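Structural protein ORF131 (Acidianus two-tailed virus, PDB 3FAJ) is a structural protein of the virion of an archaeal virus, and probably binds DNA. Local coordinates at residues Y31-L39 with V52-A63; R64-K72 with A126-R134. All blocks are in the same frame, centred on the assembly; numbering follows the deposited sequence.

Interaction 1. Residues Y31-L39 with V52-A63; sequences YAGGAVKIL and VTLKLAGEEANA
The ring of Y31 lies with one face on N62, whose CB stands 3.4 Å from the ring centroid and almost on the ring normal, a CH-pi contact. At the ring edge, near its plane, comes OE1 of E59, 3.5 Å from Y31 CD1. Ring and carboxylate planes stand 41° apart. A water holds the far end of the ring, sitting 3.0 Å from Y31 OH and donating to N62 O. The first torsion of Y31 sets CG anti to the carbonyl carbon and throws the ring across to the other helix.

E59 drops as a knob among Y31, G34, A35 and I38. Its chain bends at chi2 (-58°), which brings OE1 back to the backbone and ring edge of Y31, the two side chains crossing at about a right angle, while E59 CG meets I38 CD1 at 3.8 Å. In return I38 is a knob among V52, K55, L56 and E59: its CG2 rests 3.7 Å from L56 CD2, and its CD1 lies against the backbone O of K55. L39 meets L56 crosswise, CD2 to CD1 at 3.9 Å.

The two segments run antiparallel, their axes 9.3 Å apart and 173° between directions, a helical hairpin closed through a turn that includes strand 48-49. Helix 69-86 backs it, with I75 on A35, I78 on L39 and V79 on L56, and helix 113-123 packs on A32, V36 and L39.

Interaction 2. Residues R64-K72 with A126-R134; sequences RRAGDERTK and ATQVRNIER
The guanidinium of R134 reaches back to the end of helix 51-66 and takes A66 O side-on with two nitrogens. R134 NE donates to A66 O at 3.1 Å and R134 NH2 to the same A66 O at 3.2 Å, and this oxygen lies in the guanidinium plane; the NH2 bond also lies in the carbonyl plane, on a lone pair, with an N-H...O angle of 145°. The arginine chain bends at chi3 (68°), turning its flat end onto G67, whose O sits over one face. D68 OD1 comes near the guanidinium edge, a long salt bridge of 3.6 Å to R134 NE, with carboxylate and guanidinium planes 81° apart.

What is gripped here is a helix terminus: G67, with positive phi, ends helix 51-66 in a Schellman motif, and D68 then stands at the N-cap position of helix 69-86, without a capping bond from its side chain. The arginine therefore ties the corner between two helices to the C-terminal end of the modelled chain.

Packing is closest deeper in, where D68, T71, T127 and N131 are buried. T127 CG2 touches T71 OG1 at 3.3 Å, and N131 lies beside D68 and T71, the rotation of its amide doubtful. T127 OG1 is held by F121 O and S124 OG.

Toward solvent the contact slackens. R70 lays its CD over one face of the R130 guanidinium, the nearest approach being R70 CB to R130 NH2 at 4.0 Å, and a water donates to both A66 O and R134 O, bridging the two.

In the fold
The centre of interaction 1 lies about 5 Å from that of the chain, and that of interaction 2 about 14 Å from it, at one end of the bundle. Both use helix 51-66: the first packs its length against helix 31-43, the second holds its terminus and the start of helix 69-86 against segment 126-134. The inner contact combines leucine and isoleucine packing with a tyrosine ring and a glutamate knob, with no direct hydrogen bond between its segments; the outer one leans on arginine, carboxylate, backbone carbonyls and water. They meet where the Y31 ring touches D68 and G33 packs on Q128, and A63 O probably accepts a hydrogen bond from D68 N, joining the hairpin to the corner.

Interaction 1. Residues Y31-L39 with V52-A63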
loop_
_atom_site.group_PDB
_atom_site.type_symbol
_atom_site.label_atom_id
_atom_site.label_comp_id
_atom_site.label_asym_id
_atom_site.label_seq_id
_atom_site.Cartn_x
_atom_site.Cartn_y
_atom_site.Cartn_z
ATOM N N TYR A 31 -5.753 2.840 9.299
ATOM C CA TYR A 31 -5.719 2.288 7.947
ATOM C C TYR A 31 -4.331 2.390 7.336
ATOM O O TYR A 31 -3.933 1.511 6.572
ATOM C CB TYR A 31 -6.785 2.953 7.055
ATOM C CG TYR A 31 -8.143 2.946 7.705
ATOM C CD1 TYR A 31 -8.698 1.764 8.225
ATOM C CD2 TYR A 31 -8.874 4.130 7.834
ATOM C CE1 TYR A 31 -9.948 1.764 8.861
ATOM C CE2 TYR A 31 -10.125 4.125 8.460
ATOM C CZ TYR A 31 -10.652 2.944 8.957
ATOM O OH TYR A 31 -11.882 2.959 9.587
ATOM N N ALA A 32 -3.614 3.473 7.663
ATOM C CA ALA A 32 -2.230 3.619 7.241
ATOM C C ALA A 32 -1.390 2.427 7.734
ATOM O O ALA A 32 -0.654 1.809 6.947
ATOM C CB ALA A 32 -1.658 4.968 7.747
ATOM N N GLY A 33 -1.503 2.102 9.024
ATOM C CA GLY A 33 -0.789 0.943 9.602
ATOM C C GLY A 33 -1.191 -0.360 8.927
ATOM O O GLY A 33 -0.331 -1.231 8.656
ATOM N N GLY A 34 -2.494 -0.499 8.642
ATOM C CA GLY A 34 -3.010 -1.702 7.975
ATOM C C GLY A 34 -2.424 -1.816 6.567
ATOM O O GLY A 34 -2.065 -2.911 6.122
ATOM N N ALA A 35 -2.318 -0.686 5.879
ATOM C CA ALA A 35 -1.692 -0.657 4.560
ATOM C C ALA A 35 -0.223 -1.101 4.669
ATOM O O ALA A 35 0.225 -1.918 3.872
ATOM C CB ALA A 35 -1.824 0.737 3.925
ATOM N N VAL A 36 0.514 -0.584 5.652
ATOM C CA VAL A 36 1.945 -0.950 5.809
ATOM C C VAL A 36 2.088 -2.469 6.051
ATOM O O VAL A 36 3.002 -3.120 5.513
ATOM C CB VAL A 36 2.604 -0.143 6.931
ATOM C CG1 VAL A 36 3.983 -0.704 7.283
ATOM C CG2 VAL A 36 2.712 1.325 6.527
ATOM N N LYS A 37 1.160 -3.049 6.808
ATOM C CA LYS A 37 1.196 -4.499 7.029
ATOM C C LYS A 37 1.039 -5.245 5.704
ATOM O O LYS A 37 1.774 -6.207 5.443
ATOM C CB LYS A 37 0.137 -4.929 8.040
ATOM C CG LYS A 37 0.524 -4.572 9.456
ATOM C CD LYS A 37 -0.610 -4.826 10.396
ATOM C CE LYS A 37 -0.249 -4.294 11.759
ATOM N NZ LYS A 37 -1.467 -4.163 12.571
ATOM N N ILE A 38 0.101 -4.803 4.870
ATOM C CA ILE A 38 -0.125 -5.388 3.539
ATOM C C ILE A 38 1.148 -5.218 2.698
ATOM O O ILE A 38 1.612 -6.168 2.044
ATOM C CB ILE A 38 -1.357 -4.771 2.821
ATOM C CG1 ILE A 38 -2.660 -5.173 3.525
ATOM C CG2 ILE A 38 -1.395 -5.169 1.309
ATOM C CD1 ILE A 38 -3.855 -4.219 3.240
ATOM N N LEU A 39 1.720 -4.022 2.745
ATOM C CA LEU A 39 2.959 -3.749 1.972
ATOM C C LEU A 39 4.125 -4.659 2.410
ATOM O O LEU A 39 4.888 -5.156 1.561
ATOM C CB LEU A 39 3.350 -2.277 2.046
ATOM C CG LEU A 39 2.334 -1.355 1.351
ATOM C CD1 LEU A 39 2.737 0.091 1.629
ATOM C CD2 LEU A 39 2.247 -1.646 -0.168
ATOM N N VAL A 52 -2.886 -8.177 -3.646
ATOM C CA VAL A 52 -2.228 -7.046 -3.014
ATOM C C VAL A 52 -2.959 -5.747 -3.309
ATOM O O VAL A 52 -3.202 -4.967 -2.376
ATOM C CB VAL A 52 -0.712 -6.939 -3.370
ATOM C CG1 VAL A 52 -0.470 -6.830 -4.879
ATOM C CG2 VAL A 52 -0.054 -5.744 -2.604
ATOM N N THR A 53 -3.329 -5.511 -4.575
ATOM C CA THR A 53 -3.968 -4.227 -4.899
ATOM C C THR A 53 -5.418 -4.138 -4.435
ATOM O O THR A 53 -5.873 -3.054 -4.060
ATOM C CB THR A 53 -3.856 -3.878 -6.378
ATOM O OG1 THR A 53 -4.256 -5.007 -7.146
ATOM C CG2 THR A 53 -2.395 -3.489 -6.699
ATOM N N LEU A 54 -6.124 -5.267 -4.437
ATOM C CA LEU A 54 -7.509 -5.293 -3.945
ATOM C C LEU A 54 -7.518 -4.972 -2.445
ATOM O O LEU A 54 -8.362 -4.195 -1.974
ATOM C CB LEU A 54 -8.139 -6.660 -4.198
ATOM C CG LEU A 54 -8.380 -7.012 -5.677
ATOM C CD1 LEU A 54 -8.680 -8.500 -5.823
ATOM C CD2 LEU A 54 -9.515 -6.156 -6.259
ATOM N N LYS A 55 -6.579 -5.563 -1.709
ATOM C CA LYS A 55 -6.461 -5.316 -0.272
ATOM C C LYS A 55 -6.046 -3.867 0.024
ATOM O O LYS A 55 -6.619 -3.250 0.942
ATOM C CB LYS A 55 -5.472 -6.286 0.385
ATOM C CG LYS A 55 -5.982 -7.711 0.471
ATOM C CD LYS A 55 -5.010 -8.580 1.238
ATOM C CE LYS A 55 -5.696 -9.869 1.676
ATOM N NZ LYS A 55 -4.771 -10.759 2.452
ATOM N N LEU A 56 -5.063 -3.337 -0.717
ATOM C CA LEU A 56 -4.674 -1.917 -0.556
ATOM C C LEU A 56 -5.851 -1.014 -0.880
ATOM O O LEU A 56 -6.079 -0.031 -0.186
ATOM C CB LEU A 56 -3.492 -1.555 -1.452
ATOM C CG LEU A 56 -2.154 -2.158 -1.005
ATOM C CD1 LEU A 56 -1.091 -1.929 -2.100
ATOM C CD2 LEU A 56 -1.690 -1.579 0.391
ATOM N N ALA A 57 -6.599 -1.345 -1.936
ATOM C CA ALA A 57 -7.757 -0.547 -2.328
ATOM C C ALA A 57 -8.793 -0.483 -1.189
ATOM O O ALA A 57 -9.434 0.561 -0.976
ATOM C CB ALA A 57 -8.386 -1.115 -3.607
ATOM N N GLY A 58 -8.940 -1.593 -0.467
ATOM C CA GLY A 58 -9.846 -1.671 0.693
ATOM C C GLY A 58 -9.432 -0.674 1.773
ATOM O O GLY A 58 -10.282 0.012 2.354
ATOM N N GLU A 59 -8.062 -0.632 2.026
ATOM C CA GLU A 59 -7.620 0.375 3.013
ATOM C C GLU A 59 -7.844 1.775 2.461
ATOM O O GLU A 59 -8.223 2.705 3.194
ATOM C CB GLU A 59 -6.146 0.180 3.382
ATOM C CG GLU A 59 -5.819 -1.139 4.116
ATOM C CD GLU A 59 -6.583 -1.336 5.414
ATOM O OE1 GLU A 59 -6.769 -0.367 6.184
ATOM O OE2 GLU A 59 -7.034 -2.483 5.650
ATOM N N GLU A 60 -7.509 1.970 1.283
ATOM C CA GLU A 60 -7.745 3.261 0.642
ATOM C C GLU A 60 -9.220 3.672 0.761
ATOM O O GLU A 60 -9.532 4.828 1.078
ATOM C CB GLU A 60 -7.334 3.164 -0.837
ATOM C CG GLU A 60 -7.453 4.437 -1.612
ATOM C CD GLU A 60 -6.982 4.253 -3.038
ATOM O OE1 GLU A 60 -6.603 3.110 -3.406
ATOM O OE2 GLU A 60 -7.043 5.258 -3.781
ATOM N N ALA A 61 -10.183 2.835 0.567
ATOM C CA ALA A 61 -11.599 3.164 0.733
ATOM C C ALA A 61 -11.909 3.487 2.188
ATOM O O ALA A 61 -12.683 4.399 2.461
ATOM C CB ALA A 61 -12.492 2.017 0.242
ATOM N N ASN A 62 -11.325 2.723 3.115
ATOM C CA ASN A 62 -11.530 2.979 4.551
ATOM C C ASN A 62 -11.042 4.403 4.893
ATOM O O ASN A 62 -11.738 5.165 5.589
ATOM C CB ASN A 62 -10.723 1.992 5.395
ATOM C CG ASN A 62 -11.309 0.591 5.419
ATOM O OD1 ASN A 62 -12.509 0.384 5.240
ATOM N ND2 ASN A 62 -10.444 -0.386 5.681
ATOM N N ALA A 63 -9.849 4.734 4.400
ATOM C CA ALA A 63 -9.248 6.066 4.573
ATOM C C ALA A 63 -10.149 7.161 3.991
ATOM O O ALA A 63 -10.399 8.157 4.649
ATOM C CB ALA A 63 -7.822 6.112 3.946
HETATM O O HOH W 1 -13.589 4.292 7.451
#

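Interaction 2. Residues R64-K72 with A126-R134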
loop_
_atom_site.group_PDB
_atom_site.type_symbol
_atom_site.label_atom_id
_atom_site.label_comp_id
_atom_site.label_asym_id
_atom_site.label_seq_id
_atom_site.Cartn_x
_atom_site.Cartn_y
_atom_site.Cartn_z
ATOM N N ARG A 64 -10.657 6.954 2.770
ATOM C CA ARG A 64 -11.570 7.898 2.145
ATOM C C ARG A 64 -12.810 8.132 3.031
ATOM O O ARG A 64 -13.183 9.277 3.316
ATOM C CB ARG A 64 -11.954 7.387 0.754
ATOM C CG ARG A 64 -12.673 8.399 -0.123
ATOM C CD ARG A 64 -12.972 7.815 -1.498
ATOM N NE ARG A 64 -13.707 6.548 -1.427
ATOM C CZ ARG A 64 -15.007 6.437 -1.149
ATOM N NH1 ARG A 64 -15.755 7.512 -0.905
ATOM N NH2 ARG A 64 -15.567 5.235 -1.115
ATOM N N ARG A 65 -13.420 7.047 3.487
ATOM C CA ARG A 65 -14.643 7.132 4.295
ATOM C C ARG A 65 -14.409 7.903 5.595
ATOM O O ARG A 65 -15.282 8.637 6.048
ATOM C CB ARG A 65 -15.182 5.737 4.576
ATOM C CG ARG A 65 -15.849 5.091 3.345
ATOM C CD ARG A 65 -16.569 3.803 3.696
ATOM N NE ARG A 65 -15.654 2.684 3.924
ATOM C CZ ARG A 65 -15.268 1.824 2.986
ATOM N NH1 ARG A 65 -15.705 1.946 1.729
ATOM N NH2 ARG A 65 -14.443 0.840 3.300
ATOM N N ALA A 66 -13.225 7.724 6.175
ATOM C CA ALA A 66 -12.815 8.380 7.423
ATOM C C ALA A 66 -12.316 9.830 7.236
ATOM O O ALA A 66 -12.204 10.591 8.210
ATOM C CB ALA A 66 -11.752 7.542 8.107
ATOM N N GLY A 67 -12.056 10.223 5.992
ATOM C CA GLY A 67 -11.467 11.535 5.720
ATOM C C GLY A 67 -9.972 11.648 5.944
ATOM O O GLY A 67 -9.453 12.768 6.119
ATOM N N ASP A 68 -9.279 10.501 5.954
ATOM C CA ASP A 68 -7.805 10.456 6.025
ATOM C C ASP A 68 -7.279 10.655 4.600
ATOM O O ASP A 68 -6.857 9.696 3.930
ATOM C CB ASP A 68 -7.304 9.097 6.547
ATOM C CG ASP A 68 -7.905 8.700 7.898
ATOM O OD1 ASP A 68 -7.964 9.557 8.812
ATOM O OD2 ASP A 68 -8.278 7.510 8.058
ATOM N N GLU A 69 -7.364 11.898 4.123
ATOM C CA GLU A 69 -7.206 12.187 2.695
ATOM C C GLU A 69 -5.793 11.865 2.215
ATOM O O GLU A 69 -5.622 11.319 1.128
ATOM C CB GLU A 69 -7.536 13.664 2.406
ATOM C CG GLU A 69 -7.504 14.020 0.916
ATOM C CD GLU A 69 -7.959 15.430 0.603
ATOM O OE1 GLU A 69 -8.510 16.129 1.502
ATOM O OE2 GLU A 69 -7.805 15.834 -0.571
ATOM N N ARG A 70 -4.783 12.223 3.007
ATOM C CA ARG A 70 -3.385 12.020 2.599
ATOM C C ARG A 70 -3.037 10.531 2.571
ATOM O O ARG A 70 -2.299 10.058 1.681
ATOM C CB ARG A 70 -2.431 12.793 3.516
ATOM C CG ARG A 70 -2.639 14.302 3.487
ATOM C CD ARG A 70 -1.516 15.004 4.238
ATOM N NE ARG A 70 -1.653 16.462 4.269
ATOM C CZ ARG A 70 -1.396 17.272 3.244
ATOM N NH1 ARG A 70 -1.014 16.765 2.073
ATOM N NH2 ARG A 70 -1.529 18.590 3.388
ATOM N N THR A 71 -3.594 9.790 3.534
ATOM C CA THR A 71 -3.441 8.339 3.599
ATOM C C THR A 71 -4.061 7.671 2.361
ATOM O O THR A 71 -3.433 6.805 1.718
ATOM C CB THR A 71 -4.092 7.782 4.911
ATOM O OG1 THR A 71 -3.303 8.216 6.035
ATOM C CG2 THR A 71 -4.149 6.240 4.885
ATOM N N LYS A 72 -5.270 8.099 2.019
ATOM C CA LYS A 72 -5.947 7.634 0.801
ATOM C C LYS A 72 -5.028 7.851 -0.391
ATOM O O LYS A 72 -4.814 6.932 -1.201
ATOM C CB LYS A 72 -7.265 8.385 0.620
ATOM C CG LYS A 72 -7.984 8.146 -0.714
ATOM C CD LYS A 72 -9.095 9.176 -0.915
ATOM C CE LYS A 72 -8.556 10.564 -1.372
ATOM N NZ LYS A 72 -9.697 11.527 -1.572
ATOM N N ALA A 126 3.061 10.354 12.766
ATOM C CA ALA A 126 2.131 11.453 12.507
ATOM C C ALA A 126 0.914 10.986 11.717
ATOM O O ALA A 126 -0.220 11.346 12.032
ATOM C CB ALA A 126 2.838 12.586 11.757
ATOM N N THR A 127 1.159 10.199 10.675
ATOM C CA THR A 127 0.082 9.685 9.840
ATOM C C THR A 127 -0.791 8.699 10.621
ATOM O O THR A 127 -2.018 8.798 10.594
ATOM C CB THR A 127 0.647 9.042 8.569
ATOM O OG1 THR A 127 1.367 10.045 7.841
ATOM C CG2 THR A 127 -0.478 8.484 7.688
ATOM N N GLN A 128 -0.160 7.763 11.323
ATOM C CA GLN A 128 -0.939 6.764 12.074
ATOM C C GLN A 128 -1.790 7.390 13.168
ATOM O O GLN A 128 -2.962 7.055 13.330
ATOM C CB GLN A 128 -0.046 5.643 12.579
ATOM C CG GLN A 128 0.626 4.939 11.378
ATOM C CD GLN A 128 1.198 3.593 11.716
ATOM O OE1 GLN A 128 0.986 3.080 12.800
ATOM N NE2 GLN A 128 1.900 2.994 10.759
ATOM N N VAL A 129 -1.196 8.318 13.917
ATOM C CA VAL A 129 -1.942 9.068 14.941
ATOM C C VAL A 129 -3.109 9.803 14.303
ATOM O O VAL A 129 -4.226 9.773 14.819
ATOM C CB VAL A 129 -1.013 10.059 15.658
ATOM C CG1 VAL A 129 -1.808 11.032 16.559
ATOM C CG2 VAL A 129 0.023 9.287 16.450
ATOM N N ARG A 130 -2.848 10.460 13.178
ATOM C CA ARG A 130 -3.882 11.199 12.465
ATOM C C ARG A 130 -5.043 10.287 12.086
ATOM O O ARG A 130 -6.204 10.695 12.126
ATOM C CB ARG A 130 -3.303 11.862 11.213
ATOM C CG ARG A 130 -4.212 12.905 10.586
ATOM C CD ARG A 130 -3.443 13.808 9.635
ATOM N NE ARG A 130 -2.867 13.062 8.519
ATOM C CZ ARG A 130 -1.563 12.883 8.335
ATOM N NH1 ARG A 130 -0.693 13.395 9.194
ATOM N NH2 ARG A 130 -1.128 12.190 7.291
ATOM N N ASN A 131 -4.722 9.051 11.717
ATOM C CA ASN A 131 -5.738 8.077 11.336
ATOM C C ASN A 131 -6.538 7.583 12.536
ATOM O O ASN A 131 -7.756 7.428 12.461
ATOM C CB ASN A 131 -5.098 6.894 10.606
ATOM C CG ASN A 131 -4.762 7.213 9.163
ATOM O OD1 ASN A 131 -5.216 8.216 8.614
ATOM N ND2 ASN A 131 -3.964 6.355 8.538
ATOM N N ILE A 132 -5.843 7.338 13.642
ATOM C CA ILE A 132 -6.491 6.861 14.869
ATOM C C ILE A 132 -7.388 7.964 15.439
ATOM O O ILE A 132 -8.538 7.696 15.831
ATOM C CB ILE A 132 -5.457 6.350 15.899
ATOM C CG1 ILE A 132 -4.749 5.109 15.341
ATOM C CG2 ILE A 132 -6.131 6.036 17.267
ATOM C CD1 ILE A 132 -3.432 4.756 16.002
ATOM N N GLU A 133 -6.894 9.204 15.432
ATOM C CA GLU A 133 -7.657 10.352 15.964
ATOM C C GLU A 133 -8.922 10.621 15.142
ATOM O O GLU A 133 -9.792 11.381 15.567
ATOM C CB GLU A 133 -6.803 11.620 15.977
ATOM C CG GLU A 133 -5.696 11.636 17.012
ATOM C CD GLU A 133 -4.880 12.932 16.969
ATOM O OE1 GLU A 133 -4.732 13.495 15.863
ATOM O OE2 GLU A 133 -4.375 13.367 18.022
ATOM N N ARG A 134 -9.004 10.002 13.966
ATOM C CA ARG A 134 -10.165 10.136 13.082
ATOM C C ARG A 134 -11.012 8.864 13.029
ATOM O O ARG A 134 -12.089 8.854 12.413
ATOM C CB ARG A 134 -9.725 10.516 11.671
ATOM C CG ARG A 134 -9.055 11.869 11.575
ATOM C CD ARG A 134 -8.786 12.208 10.126
ATOM N NE ARG A 134 -10.036 12.441 9.409
ATOM C CZ ARG A 134 -10.604 13.636 9.260
ATOM N NH1 ARG A 134 -10.032 14.723 9.771
ATOM N NH2 ARG A 134 -11.749 13.751 8.601
HETATM O O HOH W 2 -13.843 9.874 10.397
HETATM O O HOH W 3 -9.028 6.585 10.473
#